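Local atomic coordinates of Adp-heptose LPS heptosyltransferase II (Escherichia coli, PDB entry 1PSW), a protein that transfers the second heptose from ADP-L-glycero-beta-D-manno-heptose to the heptosyl-Kdo2-lipid A module while the core oligosaccharide of lipopolysaccharide is being built. Residues G12-S17 against V35-W40; H74-K79 against A94-F99; M131-I136 against Q149-P154; A206-D211 against T331-L336; G271-A276 against L283-G288. All blocks are in the same frame, centred on the assembly; numbering follows the deposited sequence.

In the fold
The fold has two parallel six-stranded sheets with helices packed on them, as in GT-B glycosyltransferases. From the N terminus, interaction 1 closes the first beta-alpha-beta unit of the first sheet. Interaction 2 follows, bringing the end of helix 66-75 against helix 95-99, and Met36 of interaction 1 touches its Leu76 and Val96. Interaction 3 then pins a loop leading to helix 164-173 onto helix 131-137, which packs on helix 11-27. Interaction 4 spans most of the second half of the chain and encloses interaction 5, a beta-alpha-beta contact; Val335 and Leu286 join the two. No loops cross. Met15 against His274 links interactions 1 and 5, and so the two halves.

Interaction 1 of 5, residues G12-S17 against V35-W40; sequences GDMMMS and VMAPAW
Met14 reaches from helix 11-27 to Val35 and Ala37 of strand 32-37, a helix-to-strand contact inside the beta-alpha-beta unit formed by strand 2-6, helix 11-27 and strand 32-37. The residue is a selenomethionine, with selenium in place of sulfur. Its CB points toward the strand but lies too far back to touch it. CG continues anti to the backbone N (chi1 -180°), which sends the chain outward from the helix. Bends at chi2 and chi3 then turn the selenium and its methyl toward the strand. Atom SE passes 4.6 Å from Val35 CG1, and the terminal CE makes the real contact, meeting Ala37 CB at 3.6 Å. The same methyl lies 4.5 Å from Val35 CG1, a looser approach. The methyl thus settles on Ala37, with Val35 at its flank; the CB atoms of both point toward the helix. Leu44 and Leu45 of helix 42-45 and Tyr21 also touch Met14, completing a buried apolar cluster. The backbone of Met14 is tied down as well: Ser17 OG, which also bonds with Tyr21 OH, donates to Met14 O at 2.6 Å, the donor OG being tilted 22° out of the carbonyl plane of Met14.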
# COMPACT_ATOMS: atom_id res chain seq x y z
N GLY A 12 3.18 -0.11 -0.33
CA GLY A 12 2.47 -0.80 -1.39
C GLY A 12 2.59 -2.31 -1.30
O GLY A 12 1.58 -3.01 -1.26
N ASP A 13 3.83 -2.80 -1.26
CA ASP A 13 4.11 -4.22 -1.17
C ASP A 13 3.48 -4.85 0.06
O ASP A 13 2.95 -5.96 -0.01
CB ASP A 13 5.63 -4.44 -1.16
CG ASP A 13 6.29 -4.05 -2.46
OD1 ASP A 13 5.63 -3.43 -3.32
OD2 ASP A 13 7.49 -4.36 -2.64
N MSE A 14 3.53 -4.16 1.19
CA MSE A 14 2.95 -4.68 2.42
C MSE A 14 1.44 -4.84 2.25
O MSE A 14 0.84 -5.82 2.69
CB MSE A 14 3.23 -3.75 3.60
CG MSE A 14 2.65 -4.23 4.93
SE MSE A 14 3.30 -6.00 5.47
CE MSE A 14 5.12 -5.53 5.89
N MSE A 15 0.81 -3.87 1.60
CA MSE A 15 -0.62 -3.94 1.38
C MSE A 15 -0.90 -5.18 0.52
O MSE A 15 -1.82 -5.95 0.81
CB MSE A 15 -1.10 -2.65 0.69
CG MSE A 15 -2.61 -2.35 0.86
SE MSE A 15 -3.14 -2.11 2.71
CE MSE A 15 -4.22 -3.73 2.95
N MSE A 16 -0.11 -5.38 -0.53
CA MSE A 16 -0.29 -6.54 -1.41
C MSE A 16 -0.09 -7.86 -0.67
O MSE A 16 -0.74 -8.84 -0.99
CB MSE A 16 0.69 -6.51 -2.59
CG MSE A 16 0.58 -5.29 -3.45
SE MSE A 16 -1.22 -4.98 -3.95
CE MSE A 16 -1.42 -6.44 -5.14
N SER A 17 0.80 -7.88 0.31
CA SER A 17 1.08 -9.11 1.03
C SER A 17 -0.14 -9.58 1.81
O SER A 17 -0.21 -10.75 2.20
CB SER A 17 2.28 -8.94 1.96
OG SER A 17 2.02 -8.08 3.05
N VAL A 35 4.06 -11.50 11.44
CA VAL A 35 4.78 -10.79 10.39
C VAL A 35 5.89 -9.93 10.96
O VAL A 35 5.65 -9.12 11.86
CB VAL A 35 3.83 -9.89 9.57
CG1 VAL A 35 4.62 -9.19 8.46
CG2 VAL A 35 2.72 -10.73 8.97
N MSE A 36 7.09 -10.12 10.44
CA MSE A 36 8.25 -9.35 10.86
C MSE A 36 8.50 -8.28 9.82
O MSE A 36 8.69 -8.57 8.64
CB MSE A 36 9.48 -10.24 10.99
CG MSE A 36 10.69 -9.50 11.54
SE MSE A 36 12.30 -10.58 11.54
CE MSE A 36 11.91 -11.66 13.07
N ALA A 37 8.50 -7.02 10.27
CA ALA A 37 8.72 -5.88 9.38
C ALA A 37 9.25 -4.71 10.21
O ALA A 37 9.24 -4.76 11.44
CB ALA A 37 7.40 -5.49 8.70
N PRO A 38 9.73 -3.65 9.54
CA PRO A 38 10.24 -2.49 10.27
C PRO A 38 9.21 -1.97 11.26
O PRO A 38 8.02 -2.26 11.14
CB PRO A 38 10.54 -1.49 9.16
CG PRO A 38 10.94 -2.37 8.02
CD PRO A 38 9.92 -3.49 8.09
N ALA A 39 9.66 -1.18 12.23
CA ALA A 39 8.78 -0.61 13.25
C ALA A 39 7.62 0.18 12.64
O ALA A 39 6.48 0.01 13.05
CB ALA A 39 9.59 0.28 14.19
N TRP A 40 7.92 1.03 11.66
CA TRP A 40 6.89 1.85 11.04
C TRP A 40 5.80 1.04 10.32
O TRP A 40 4.76 1.59 9.95
CB TRP A 40 7.51 2.85 10.07
CG TRP A 40 8.28 2.22 8.96
CD1 TRP A 40 9.61 1.92 8.95
CD2 TRP A 40 7.76 1.78 7.70
NE1 TRP A 40 9.95 1.33 7.76
CE2 TRP A 40 8.84 1.23 6.98
CE3 TRP A 40 6.48 1.80 7.12
CZ2 TRP A 40 8.68 0.70 5.69
CZ3 TRP A 40 6.33 1.27 5.84
CH2 TRP A 40 7.42 0.73 5.14

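Interaction 2 of 5, residues H74-K79 against A94-F99; sequences HSLREK and ALVPLF. Unlike the reference sequence in segment 94-99: Leu98 (reference Phe).
Leu76 and Val96 form the tightly packed part of this contact: Leu76 CD1 rests 3.7 Å from Val96 CG1, and the two buried side chains cross obliquely. Val96 CG1 stands anti to its own backbone N (chi1 171°), the branch that meets the leucine. Toward the solvent side the packing gives way to polar groups gathered loosely at the C-terminal end of helix 95-99. There the side chains of His74 and Arg77 close over the backbone of Phe99, whose ring leads away from segment 74-79. Arg77, stretched out from CG to NE, offers NE to Phe99 O at 3.3 Å, but the N-H...O angle of 132° makes this a weak bond. His74 ND1 comes within 3.6 Å of the same Phe99 O, which lies at the edge of the imidazole, near its plane. That ND1 also sits 3.1 Å above the plane of the Arg77 guanidinium, over its centre. In the fold, the leucine-valine pair lies against strand 32-37, while Leu72 of helix 66-75 packs on Val96 and Pro97 rests on strand 83-86.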
# COMPACT_ATOMS: atom_id res chain seq x y z
N HIS A 74 17.36 -16.88 16.89
CA HIS A 74 17.40 -17.84 17.99
C HIS A 74 16.25 -17.65 18.97
O HIS A 74 15.71 -18.62 19.49
CB HIS A 74 18.73 -17.73 18.75
CG HIS A 74 19.91 -18.21 17.96
ND1 HIS A 74 19.81 -19.18 16.99
CD2 HIS A 74 21.22 -17.88 18.04
CE1 HIS A 74 21.02 -19.43 16.50
NE2 HIS A 74 21.89 -18.66 17.13
N SER A 75 15.88 -16.40 19.22
CA SER A 75 14.80 -16.09 20.14
C SER A 75 13.45 -16.56 19.60
O SER A 75 12.51 -16.76 20.37
CB SER A 75 14.75 -14.59 20.42
OG SER A 75 14.38 -13.88 19.25
N LEU A 76 13.36 -16.72 18.28
CA LEU A 76 12.12 -17.15 17.64
C LEU A 76 11.94 -18.66 17.65
O LEU A 76 10.91 -19.17 17.21
CB LEU A 76 12.07 -16.64 16.20
CG LEU A 76 12.05 -15.12 16.01
CD1 LEU A 76 12.08 -14.80 14.52
CD2 LEU A 76 10.81 -14.53 16.66
N ARG A 77 12.95 -19.38 18.13
CA ARG A 77 12.87 -20.83 18.18
C ARG A 77 11.74 -21.27 19.11
O ARG A 77 11.06 -22.25 18.85
CB ARG A 77 14.20 -21.42 18.66
CG ARG A 77 15.29 -21.37 17.61
CD ARG A 77 16.63 -21.81 18.17
NE ARG A 77 17.62 -21.98 17.12
CZ ARG A 77 18.91 -22.20 17.33
NH1 ARG A 77 19.39 -22.27 18.57
NH2 ARG A 77 19.74 -22.35 16.30
N GLU A 78 11.56 -20.52 20.20
CA GLU A 78 10.51 -20.82 21.16
C GLU A 78 9.13 -20.80 20.51
O GLU A 78 8.25 -21.58 20.89
CB GLU A 78 10.56 -19.80 22.31
CG GLU A 78 11.63 -20.10 23.34
CD GLU A 78 12.23 -18.85 23.96
OE1 GLU A 78 11.45 -18.00 24.45
OE2 GLU A 78 13.47 -18.72 23.96
N LYS A 79 8.94 -19.93 19.53
CA LYS A 79 7.68 -19.81 18.81
C LYS A 79 7.33 -21.11 18.10
O LYS A 79 6.16 -21.41 17.87
CB LYS A 79 7.75 -18.68 17.78
CG LYS A 79 7.87 -17.28 18.34
CD LYS A 79 6.55 -16.78 18.91
CE LYS A 79 6.65 -15.31 19.30
NZ LYS A 79 5.37 -14.79 19.86
N ALA A 94 16.20 -13.64 4.07
CA ALA A 94 15.83 -15.03 4.35
C ALA A 94 16.71 -15.69 5.41
O ALA A 94 16.59 -16.89 5.66
CB ALA A 94 15.86 -15.84 3.06
N LEU A 95 17.59 -14.91 6.04
CA LEU A 95 18.48 -15.45 7.06
C LEU A 95 17.77 -15.82 8.36
O LEU A 95 17.92 -16.93 8.87
CB LEU A 95 19.61 -14.45 7.35
CG LEU A 95 20.71 -14.37 6.28
CD1 LEU A 95 21.68 -13.24 6.61
CD2 LEU A 95 21.45 -15.71 6.22
N VAL A 96 16.98 -14.89 8.89
CA VAL A 96 16.26 -15.13 10.13
C VAL A 96 15.51 -16.46 10.20
O VAL A 96 15.68 -17.21 11.16
CB VAL A 96 15.26 -13.98 10.42
CG1 VAL A 96 14.36 -14.34 11.59
CG2 VAL A 96 16.03 -12.71 10.73
N PRO A 97 14.68 -16.77 9.19
CA PRO A 97 13.94 -18.04 9.20
C PRO A 97 14.83 -19.26 9.39
O PRO A 97 14.43 -20.23 10.04
CB PRO A 97 13.24 -18.03 7.84
CG PRO A 97 12.99 -16.59 7.61
CD PRO A 97 14.31 -15.97 8.01
N LEU A 98 16.02 -19.23 8.81
CA LEU A 98 16.94 -20.35 8.94
C LEU A 98 17.44 -20.45 10.38
O LEU A 98 17.41 -21.52 10.98
CB LEU A 98 18.12 -20.18 7.98
CG LEU A 98 19.15 -21.32 7.94
CD1 LEU A 98 18.45 -22.64 7.62
CD2 LEU A 98 20.21 -21.01 6.90
N PHE A 99 17.90 -19.33 10.93
CA PHE A 99 18.40 -19.31 12.30
C PHE A 99 17.32 -19.71 13.29
O PHE A 99 17.62 -20.23 14.37
CB PHE A 99 18.92 -17.91 12.66
CG PHE A 99 20.02 -17.41 11.77
CD1 PHE A 99 21.01 -18.28 11.30
CD2 PHE A 99 20.10 -16.07 11.41
CE1 PHE A 99 22.05 -17.82 10.50
CE2 PHE A 99 21.13 -15.60 10.62
CZ PHE A 99 22.11 -16.47 10.15

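Interaction 3 of 5, residues M131-I136 against Q149-P154; sequences MVERYI and QDLPQP
Leu151 pushes its forked tip into the side of helix 131-137, overlapping Glu133 and Ile136, two residues one helical turn apart. Its CG is anti to the carbonyl carbon (chi1 -69°), which carries both methyls away from the loop backbone and toward the helix. The branches divide the work. CD1 lies against the stem of Glu133, 4.1 Å from its CB and 4.0 Å from its backbone O, and is also 4.1 Å from Ile136 CG2. Of the helix segment, CD2 meets Ile136, reaching CG2 at 4.0 Å. That methyl of isoleucine is the branch anti to the backbone N, and it meets the leucine obliquely rather than alongside it. Of the Glu133 side chain, CB takes part here; its carboxylate is engaged at the start of the helix, where OE1 bonds to Leu130 N. The loop carrying Leu151 has its own anchors: Asp150 forms a salt bridge with Arg146, and the Pro152 ring rests on Tyr140. Across the helix, Val132 and Tyr135 pack on Met16 of helix 11-27, so Leu151 meets the helix on a separate flank. No hydrogen bond joins the two segments, and no approach is closer than 4.0 Å. Between these two segments the contact is therefore purely van der Waals, without directional bonds, with one leucine of the loop lodged against the helix side.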
# COMPACT_ATOMS: atom_id res chain seq x y z
N MSE A 131 2.00 -8.50 -9.17
CA MSE A 131 2.66 -8.76 -7.90
C MSE A 131 1.73 -9.51 -6.97
O MSE A 131 2.18 -10.40 -6.24
CB MSE A 131 3.10 -7.46 -7.22
CG MSE A 131 3.28 -7.61 -5.71
SE MSE A 131 4.06 -6.06 -4.82
CE MSE A 131 5.85 -6.72 -4.52
N VAL A 132 0.44 -9.18 -6.98
CA VAL A 132 -0.52 -9.84 -6.09
C VAL A 132 -0.59 -11.34 -6.38
O VAL A 132 -0.75 -12.15 -5.47
CB VAL A 132 -1.95 -9.25 -6.21
CG1 VAL A 132 -2.56 -9.55 -7.59
CG2 VAL A 132 -2.83 -9.82 -5.11
N GLU A 133 -0.49 -11.70 -7.66
CA GLU A 133 -0.53 -13.10 -8.04
C GLU A 133 0.74 -13.79 -7.52
O GLU A 133 0.68 -14.93 -7.05
CB GLU A 133 -0.63 -13.24 -9.56
CG GLU A 133 -1.88 -12.58 -10.13
CD GLU A 133 -1.87 -12.52 -11.65
OE1 GLU A 133 -0.77 -12.36 -12.24
OE2 GLU A 133 -2.96 -12.61 -12.26
N ARG A 134 1.87 -13.11 -7.58
CA ARG A 134 3.12 -13.70 -7.11
C ARG A 134 3.10 -13.99 -5.61
O ARG A 134 3.65 -15.00 -5.17
CB ARG A 134 4.31 -12.80 -7.45
CG ARG A 134 4.49 -12.64 -8.96
CD ARG A 134 5.70 -11.80 -9.32
NE ARG A 134 5.68 -11.48 -10.75
CZ ARG A 134 6.58 -10.74 -11.38
NH1 ARG A 134 7.62 -10.24 -10.71
NH2 ARG A 134 6.45 -10.49 -12.68
N TYR A 135 2.47 -13.12 -4.83
CA TYR A 135 2.39 -13.35 -3.38
C TYR A 135 1.45 -14.50 -3.09
O TYR A 135 1.77 -15.40 -2.32
CB TYR A 135 1.90 -12.10 -2.65
CG TYR A 135 2.96 -11.04 -2.44
CD1 TYR A 135 4.32 -11.38 -2.41
CD2 TYR A 135 2.61 -9.71 -2.24
CE1 TYR A 135 5.29 -10.41 -2.18
CE2 TYR A 135 3.58 -8.74 -2.01
CZ TYR A 135 4.92 -9.10 -1.98
OH TYR A 135 5.89 -8.14 -1.75
N ILE A 136 0.27 -14.45 -3.71
CA ILE A 136 -0.74 -15.47 -3.52
C ILE A 136 -0.23 -16.87 -3.89
O ILE A 136 -0.49 -17.83 -3.18
CB ILE A 136 -2.01 -15.15 -4.36
CG1 ILE A 136 -2.74 -13.95 -3.75
CG2 ILE A 136 -2.91 -16.37 -4.44
CD1 ILE A 136 -3.92 -13.44 -4.57
N GLN A 149 -3.14 -18.26 -14.10
CA GLN A 149 -4.45 -18.80 -14.46
C GLN A 149 -4.80 -20.03 -13.63
O GLN A 149 -5.97 -20.36 -13.49
CB GLN A 149 -4.49 -19.14 -15.95
CG GLN A 149 -5.81 -19.75 -16.43
CD GLN A 149 -7.02 -18.88 -16.08
OE1 GLN A 149 -7.02 -17.67 -16.30
NE2 GLN A 149 -8.07 -19.51 -15.55
N ASP A 150 -3.79 -20.69 -13.07
CA ASP A 150 -4.03 -21.87 -12.24
C ASP A 150 -4.50 -21.52 -10.84
O ASP A 150 -5.00 -22.39 -10.11
CB ASP A 150 -2.78 -22.74 -12.13
CG ASP A 150 -2.36 -23.33 -13.46
OD1 ASP A 150 -3.26 -23.61 -14.29
OD2 ASP A 150 -1.15 -23.51 -13.66
N LEU A 151 -4.34 -20.27 -10.44
CA LEU A 151 -4.74 -19.85 -9.10
C LEU A 151 -6.24 -19.97 -8.89
O LEU A 151 -7.03 -19.49 -9.70
CB LEU A 151 -4.31 -18.41 -8.84
CG LEU A 151 -2.82 -18.14 -8.69
CD1 LEU A 151 -2.60 -16.65 -8.54
CD2 LEU A 151 -2.28 -18.89 -7.47
N PRO A 152 -6.65 -20.63 -7.79
CA PRO A 152 -8.07 -20.77 -7.49
C PRO A 152 -8.73 -19.40 -7.44
O PRO A 152 -8.23 -18.48 -6.79
CB PRO A 152 -8.07 -21.47 -6.13
CG PRO A 152 -6.85 -22.32 -6.21
CD PRO A 152 -5.83 -21.40 -6.83
N GLN A 153 -9.86 -19.25 -8.14
CA GLN A 153 -10.58 -17.99 -8.18
C GLN A 153 -11.80 -18.07 -7.27
O GLN A 153 -12.33 -19.15 -7.02
CB GLN A 153 -11.03 -17.70 -9.62
CG GLN A 153 -9.87 -17.52 -10.61
CD GLN A 153 -9.33 -16.10 -10.61
OE1 GLN A 153 -8.14 -15.88 -10.84
NE2 GLN A 153 -10.20 -15.13 -10.37
N PRO A 154 -12.25 -16.92 -6.75
CA PRO A 154 -11.69 -15.58 -6.95
C PRO A 154 -10.46 -15.35 -6.07
O PRO A 154 -10.35 -15.95 -5.00
CB PRO A 154 -12.84 -14.66 -6.57
CG PRO A 154 -13.49 -15.42 -5.45
CD PRO A 154 -13.53 -16.83 -6.01

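Interaction 4 of 5, residues A206-D211 against T331-L336; sequences AKQLID and TPQRVL
Gln208 NE2 comes up to Gln333 OE1 at 3.7 Å without a hydrogen bond, while the sound side-chain polar bond belongs to the helix start: Arg334 N donates to Thr331 OG1 at 3.1 Å and 153°, making Thr331 the N-cap. The two glutamine side chains meet nearly at right angles, and so do their amide planes. Gln208 bends at chi2 (-76°), bringing NE2 as well as CB against Leu336 CD2, each at 3.8 Å. Deeper in, Leu209 CD2 touches Leu336 CD1 at 3.8 Å as the leucines slide past each other in opposite directions. Leu209 continues down to Ile183 and Phe185 of strand 182-186. The axes of segments 206-211 and 332-336 come within 10.6 Å and cross at -43°, with Leu336 wedged between Gln208 and Leu209. Gln333 NE2 has a weak bond to Glu337 within its own helix. The pairing of helices 199-211 and 332-347 here thus depends on apolar packing, with the two amides at its more exposed side adding little directional hold.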
# COMPACT_ATOMS: atom_id res chain seq x y z
N ALA A 206 -6.98 21.57 -5.89
CA ALA A 206 -7.50 21.87 -4.56
C ALA A 206 -8.39 23.12 -4.61
O ALA A 206 -9.46 23.16 -3.99
CB ALA A 206 -6.35 22.06 -3.57
N LYS A 207 -7.95 24.14 -5.34
CA LYS A 207 -8.73 25.37 -5.45
C LYS A 207 -10.10 25.06 -6.05
O LYS A 207 -11.12 25.58 -5.59
CB LYS A 207 -8.02 26.39 -6.35
CG LYS A 207 -6.69 26.85 -5.83
CD LYS A 207 -6.04 27.83 -6.78
CE LYS A 207 -4.68 28.24 -6.27
NZ LYS A 207 -3.92 29.08 -7.24
N GLN A 208 -10.10 24.23 -7.08
CA GLN A 208 -11.34 23.85 -7.75
C GLN A 208 -12.27 23.06 -6.83
O GLN A 208 -13.48 23.27 -6.84
CB GLN A 208 -11.02 22.99 -8.97
CG GLN A 208 -10.18 23.67 -10.03
CD GLN A 208 -10.97 24.65 -10.87
OE1 GLN A 208 -11.26 25.77 -10.43
NE2 GLN A 208 -11.35 24.22 -12.07
N LEU A 209 -11.70 22.15 -6.04
CA LEU A 209 -12.48 21.33 -5.13
C LEU A 209 -13.04 22.13 -3.96
O LEU A 209 -14.20 21.95 -3.56
CB LEU A 209 -11.64 20.16 -4.60
CG LEU A 209 -11.36 19.04 -5.61
CD1 LEU A 209 -10.35 18.03 -5.06
CD2 LEU A 209 -12.67 18.35 -5.96
N ILE A 210 -12.23 23.02 -3.41
CA ILE A 210 -12.66 23.86 -2.30
C ILE A 210 -13.79 24.75 -2.79
O ILE A 210 -14.73 25.07 -2.06
CB ILE A 210 -11.49 24.71 -1.79
CG1 ILE A 210 -10.47 23.79 -1.12
CG2 ILE A 210 -12.00 25.80 -0.84
CD1 ILE A 210 -9.17 24.46 -0.77
N ASP A 211 -13.72 25.15 -4.06
CA ASP A 211 -14.75 25.99 -4.63
C ASP A 211 -16.05 25.20 -4.81
O ASP A 211 -17.13 25.78 -4.86
CB ASP A 211 -14.29 26.58 -5.96
CG ASP A 211 -15.31 27.53 -6.55
OD1 ASP A 211 -15.66 28.52 -5.88
OD2 ASP A 211 -15.76 27.28 -7.69
N THR A 331 -3.91 17.67 -17.11
CA THR A 331 -4.46 18.89 -16.53
C THR A 331 -5.38 18.67 -15.34
O THR A 331 -6.04 17.65 -15.23
CB THR A 331 -5.26 19.71 -17.58
OG1 THR A 331 -6.49 19.04 -17.85
CG2 THR A 331 -4.46 19.83 -18.87
N PRO A 332 -5.42 19.64 -14.41
CA PRO A 332 -6.28 19.54 -13.23
C PRO A 332 -7.74 19.40 -13.65
O PRO A 332 -8.53 18.77 -12.96
CB PRO A 332 -6.02 20.87 -12.52
CG PRO A 332 -4.58 21.12 -12.83
CD PRO A 332 -4.52 20.81 -14.30
N GLN A 333 -8.09 19.98 -14.80
CA GLN A 333 -9.46 19.90 -15.30
C GLN A 333 -9.82 18.47 -15.70
O GLN A 333 -10.93 18.01 -15.44
CB GLN A 333 -9.67 20.84 -16.49
CG GLN A 333 -11.11 20.92 -16.95
CD GLN A 333 -12.07 21.32 -15.83
OE1 GLN A 333 -11.90 22.37 -15.19
NE2 GLN A 333 -13.07 20.48 -15.58
N ARG A 334 -8.88 17.76 -16.32
CA ARG A 334 -9.13 16.37 -16.72
C ARG A 334 -9.38 15.53 -15.46
O ARG A 334 -10.34 14.75 -15.40
CB ARG A 334 -7.94 15.80 -17.49
CG ARG A 334 -8.07 14.33 -17.87
CD ARG A 334 -6.76 13.81 -18.45
NE ARG A 334 -6.45 14.39 -19.76
CZ ARG A 334 -6.83 13.87 -20.93
NH1 ARG A 334 -7.53 12.75 -20.96
NH2 ARG A 334 -6.49 14.47 -22.06
N VAL A 335 -8.53 15.71 -14.46
CA VAL A 335 -8.63 14.98 -13.20
C VAL A 335 -9.92 15.35 -12.45
O VAL A 335 -10.61 14.48 -11.92
CB VAL A 335 -7.40 15.27 -12.29
CG1 VAL A 335 -7.54 14.54 -10.95
CG2 VAL A 335 -6.13 14.81 -13.00
N LEU A 336 -10.24 16.63 -12.43
CA LEU A 336 -11.44 17.10 -11.75
C LEU A 336 -12.70 16.45 -12.33
O LEU A 336 -13.61 16.07 -11.60
CB LEU A 336 -11.55 18.62 -11.85
CG LEU A 336 -12.80 19.25 -11.24
CD1 LEU A 336 -12.86 18.97 -9.74
CD2 LEU A 336 -12.80 20.75 -11.50

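Interaction 5 of 5, residues G271-A276 against L283-G288; sequences GLMHVA and LVALYG
Met273, a selenomethionine, lays its side chain along three residues of strand 283-287, the selenium meeting two of them. SE lies 3.6 Å from Ala285 CB and 3.4 Å from Tyr287 OH, and its methyl CE is also 3.4 Å from that hydroxyl. Relative to the Tyr287 ring the selenium is oblique, 5.2 Å from the centroid, a Met-aromatic contact in which the two side chains cross at about a right angle. Further back along the same chain, Met273 CG meets Leu283 CD2 at 4.1 Å. One turn on, Ala276 CB presses on Leu283 CD1 at 3.4 Å, tighter than usual for two carbons. What places the selenium is an extended chain as far as SE, followed by a bend at chi3 (80°) that turns CE toward the phenol. In the next shell, Met273 and Leu283 both rest on Thr267, and Ala276 on Ile265, in strand 264-268. Strand 283-287 is fixed by backbone bonds from Val284 to Ile265 and Thr267, and from Ala285 to Arg303. The axes of segments 271-276 and 283-287 come within 9.7 Å and run nearly antiparallel, at 158°. Strand 264-268, helix 271-278 and strand 283-287 form a beta-alpha-beta crossover, the repeating unit of the Rossmann-like domains of GT-B glycosyltransferases.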
# COMPACT_ATOMS: atom_id res chain seq x y z
N GLY A 271 2.61 3.86 -2.71
CA GLY A 271 2.10 2.92 -1.72
C GLY A 271 0.72 3.25 -1.17
O GLY A 271 -0.10 2.35 -0.97
N LEU A 272 0.44 4.53 -0.92
CA LEU A 272 -0.86 4.89 -0.37
C LEU A 272 -1.99 4.62 -1.35
O LEU A 272 -3.13 4.45 -0.94
CB LEU A 272 -0.88 6.36 0.08
CG LEU A 272 -0.02 6.67 1.32
CD1 LEU A 272 -0.10 8.17 1.60
CD2 LEU A 272 -0.53 5.88 2.53
N MSE A 273 -1.68 4.58 -2.64
CA MSE A 273 -2.70 4.28 -3.64
C MSE A 273 -3.31 2.92 -3.28
O MSE A 273 -4.52 2.75 -3.25
CB MSE A 273 -2.07 4.18 -5.03
CG MSE A 273 -3.06 3.84 -6.16
SE MSE A 273 -2.19 3.61 -7.88
CE MSE A 273 -1.60 1.75 -7.50
N HIS A 274 -2.44 1.96 -3.01
CA HIS A 274 -2.87 0.61 -2.65
C HIS A 274 -3.71 0.58 -1.38
O HIS A 274 -4.62 -0.24 -1.25
CB HIS A 274 -1.65 -0.30 -2.52
CG HIS A 274 -0.91 -0.44 -3.81
ND1 HIS A 274 -1.47 -1.03 -4.92
CD2 HIS A 274 0.28 0.06 -4.21
CE1 HIS A 274 -0.65 -0.90 -5.95
NE2 HIS A 274 0.42 -0.24 -5.55
N VAL A 275 -3.40 1.47 -0.45
CA VAL A 275 -4.16 1.56 0.79
C VAL A 275 -5.59 2.02 0.46
O VAL A 275 -6.55 1.40 0.91
CB VAL A 275 -3.50 2.53 1.80
CG1 VAL A 275 -4.39 2.71 3.02
CG2 VAL A 275 -2.14 1.98 2.23
N ALA A 276 -5.72 3.08 -0.33
CA ALA A 276 -7.03 3.60 -0.71
C ALA A 276 -7.84 2.52 -1.45
O ALA A 276 -9.04 2.36 -1.23
CB ALA A 276 -6.87 4.84 -1.59
N LEU A 283 -11.14 6.45 -6.25
CA LEU A 283 -9.80 6.97 -6.39
C LEU A 283 -9.39 7.20 -7.84
O LEU A 283 -9.80 6.47 -8.74
CB LEU A 283 -8.81 6.02 -5.70
CG LEU A 283 -7.32 6.08 -6.00
CD1 LEU A 283 -6.50 6.06 -4.72
CD2 LEU A 283 -6.96 4.89 -6.88
N VAL A 284 -8.60 8.24 -8.05
CA VAL A 284 -8.10 8.57 -9.38
C VAL A 284 -6.58 8.46 -9.24
O VAL A 284 -5.97 9.19 -8.46
CB VAL A 284 -8.48 10.01 -9.79
CG1 VAL A 284 -7.88 10.33 -11.16
CG2 VAL A 284 -9.99 10.15 -9.84
N ALA A 285 -5.99 7.54 -10.00
CA ALA A 285 -4.55 7.30 -9.97
C ALA A 285 -3.88 7.86 -11.22
O ALA A 285 -4.21 7.48 -12.34
CB ALA A 285 -4.29 5.80 -9.84
N LEU A 286 -2.94 8.78 -11.01
CA LEU A 286 -2.23 9.44 -12.10
C LEU A 286 -0.89 8.82 -12.44
O LEU A 286 0.02 8.77 -11.60
CB LEU A 286 -2.05 10.91 -11.74
CG LEU A 286 -3.32 11.58 -11.20
CD1 LEU A 286 -3.04 13.04 -10.90
CD2 LEU A 286 -4.46 11.45 -12.22
N TYR A 287 -0.77 8.35 -13.68
CA TYR A 287 0.46 7.72 -14.15
C TYR A 287 1.17 8.51 -15.24
O TYR A 287 0.54 9.17 -16.06
CB TYR A 287 0.16 6.33 -14.70
CG TYR A 287 -0.15 5.29 -13.65
CD1 TYR A 287 -1.38 5.28 -12.99
CD2 TYR A 287 0.79 4.31 -13.33
CE1 TYR A 287 -1.66 4.31 -12.03
CE2 TYR A 287 0.51 3.34 -12.38
CZ TYR A 287 -0.71 3.34 -11.73
OH TYR A 287 -0.99 2.36 -10.80
N GLY A 288 2.50 8.42 -15.22
CA GLY A 288 3.31 9.11 -16.20
C GLY A 288 4.30 8.13 -16.81
O GLY A 288 3.92 7.32 -17.66